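Uncharacterized protein (Staphylococcus aureus subsp. aureus Mu50, PDB 4QXZ) is of unknown function but folds into a beta-barrel core resembling type VI secretion system proteins, to which a two-helix pair is added. Local coordinates at residues 145-148 with 149-153. Numbering follows the deposited sequence.
Sequences LKKS and FNRMM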
loop_
_atom_site.group_PDB
_atom_site.type_symbol
_atom_site.label_atom_id
_atom_site.label_comp_id
_atom_site.label_asym_id
_atom_site.label_seq_id
_atom_site.Cartn_x
_atom_site.Cartn_y
_atom_site.Cartn_z
ATOM N N LEU A 145 -29.618 14.961 -22.963
ATOM C CA LEU A 145 -29.739 13.572 -22.524
ATOM C C LEU A 145 -28.481 12.742 -22.901
ATOM O O LEU A 145 -27.896 12.113 -22.034
ATOM C CB LEU A 145 -31.023 12.956 -23.072
ATOM C CG LEU A 145 -31.292 11.474 -22.773
ATOM C CD1 LEU A 145 -31.176 11.123 -21.295
ATOM C CD2 LEU A 145 -32.677 11.093 -23.284
ATOM N N LYS A 146 -28.054 12.779 -24.168
ATOM C CA LYS A 146 -26.787 12.165 -24.580
ATOM C C LYS A 146 -25.601 12.685 -23.762
ATOM O O LYS A 146 -24.669 11.931 -23.448
ATOM C CB LYS A 146 -26.493 12.428 -26.057
ATOM C CG LYS A 146 -27.374 11.673 -27.033
ATOM C CD LYS A 146 -27.818 12.543 -28.210
ATOM C CE LYS A 146 -26.936 12.395 -29.428
ATOM N NZ LYS A 146 -27.541 13.004 -30.648
ATOM N N LYS A 147 -25.636 13.972 -23.442
ATOM C CA LYS A 147 -24.539 14.625 -22.738
ATOM C C LYS A 147 -24.422 14.059 -21.335
ATOM O O LYS A 147 -23.348 13.612 -20.931
ATOM C CB LYS A 147 -24.759 16.134 -22.642
ATOM C CG LYS A 147 -23.615 16.851 -21.939
ATOM C CD LYS A 147 -23.893 18.318 -21.655
ATOM C CE LYS A 147 -22.577 19.029 -21.363
ATOM N NZ LYS A 147 -22.682 20.185 -20.432
ATOM N N SER A 148 -25.532 14.097 -20.602
ATOM C CA SER A 148 -25.575 13.592 -19.252
ATOM C C SER A 148 -25.338 12.074 -19.204
ATOM O O SER A 148 -24.611 11.583 -18.366
ATOM C CB SER A 148 -26.914 13.938 -18.604
ATOM O OG SER A 148 -26.932 15.281 -18.178
ATOM N N PHE A 149 -25.962 11.337 -20.098
ATOM C CA PHE A 149 -25.833 9.887 -20.073
ATOM C C PHE A 149 -24.386 9.452 -20.233
ATOM O O PHE A 149 -23.929 8.552 -19.548
ATOM C CB PHE A 149 -26.658 9.261 -21.184
ATOM C CG PHE A 149 -26.621 7.753 -21.204
ATOM C CD1 PHE A 149 -27.385 7.020 -20.316
ATOM C CD2 PHE A 149 -25.852 7.068 -22.146
ATOM C CE1 PHE A 149 -27.370 5.633 -20.343
ATOM C CE2 PHE A 149 -25.840 5.690 -22.185
ATOM C CZ PHE A 149 -26.590 4.975 -21.277
ATOM N N ASN A 150 -23.692 10.061 -21.144
ATOM C CA ASN A 150 -22.328 9.723 -21.372
ATOM C C ASN A 150 -21.405 10.046 -20.234
ATOM O O ASN A 150 -20.532 9.277 -19.936
ATOM C CB ASN A 150 -21.855 10.372 -22.638
ATOM C CG ASN A 150 -22.581 9.880 -23.853
ATOM O OD1 ASN A 150 -23.403 9.006 -23.790
ATOM N ND2 ASN A 150 -22.278 10.459 -24.966
ATOM N N ARG A 151 -21.578 11.197 -19.620
ATOM C CA ARG A 151 -20.797 11.565 -18.477
ATOM C C ARG A 151 -21.077 10.695 -17.293
ATOM O O ARG A 151 -20.196 10.221 -16.651
ATOM C CB ARG A 151 -21.043 13.020 -18.136
ATOM C CG ARG A 151 -20.201 13.554 -17.015
ATOM C CD ARG A 151 -20.528 14.972 -16.619
ATOM N NE ARG A 151 -21.876 15.109 -16.083
ATOM C CZ ARG A 151 -22.953 15.581 -16.699
ATOM N NH1 ARG A 151 -22.942 15.978 -17.949
ATOM N NH2 ARG A 151 -24.086 15.640 -16.031
ATOM N N MET A 152 -22.339 10.463 -17.040
ATOM C CA MET A 152 -22.732 9.618 -15.977
ATOM C C MET A 152 -22.327 8.182 -16.227
ATOM O O MET A 152 -22.062 7.476 -15.299
ATOM C CB MET A 152 -24.193 9.776 -15.670
ATOM C CG MET A 152 -24.548 11.187 -15.257
ATOM S SD MET A 152 -26.227 11.528 -14.876
ATOM C CE MET A 152 -26.143 13.130 -15.300
ATOM N N MET A 153 -22.313 7.717 -17.462
ATOM C CA MET A 153 -21.867 6.359 -17.644
ATOM C C MET A 153 -20.433 6.125 -17.226
ATOM O O MET A 153 -20.101 5.054 -16.826
ATOM C CB MET A 153 -22.129 5.808 -19.033
ATOM C CG MET A 153 -23.532 5.232 -19.249
ATOM S SD MET A 153 -24.158 3.882 -18.352
ATOM C CE MET A 153 -23.309 2.644 -19.148
#
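Ser148 and Met152, one turn apart in helix 142-155, make the close-packed part of this stretch. The methionine methyl CE lies 3.5 Å from Ser148 CB and 3.7 Å from Ser148 OG. It gets there because chi1 (-60°) turns the chain toward the preceding turn, with CG beside Ser148 O, and the straight chain beyond then lays CE against Ser148 CB. Met152 is buried, and it also touches Pro157 beyond the helix, while Ser148 meets Leu140 before it. Four successive i to i+4 backbone bonds tie the turns together, among them Phe149 N to Leu145 O at 2.8 Å and Met152 N to Ser148 O at 2.9 Å. Phe149 swings away from the preceding turn, and Met153 CG sits 3.7 Å above one face of its ring, offset toward the rim. Leu145, Phe149 and Met153 form a nonpolar stripe of their own that meets helix 127-137, probably the other member of the two-helix pair, at Leu135, Leu131 and Ala128.

The exposed side is looser. Lys147 and Arg151 slant across each other with Lys147 CG 4.1 Å from Arg151 NH1. Lys147 NZ and Arg151 NH1, like charges 4.9 Å apart, are not in contact and probably add little attraction. A bend at chi3 (64°) brings the guanidinium obliquely alongside Ser148, with Arg151 NH2 3.6 Å from Ser148 OG. Lys146 instead reaches back to a salt bridge with Glu143. Apolar side chains thus join the helix to its partner, whereas the guanidinium is held through Arg151 NH2 to His35 O, linking the helix to that loop.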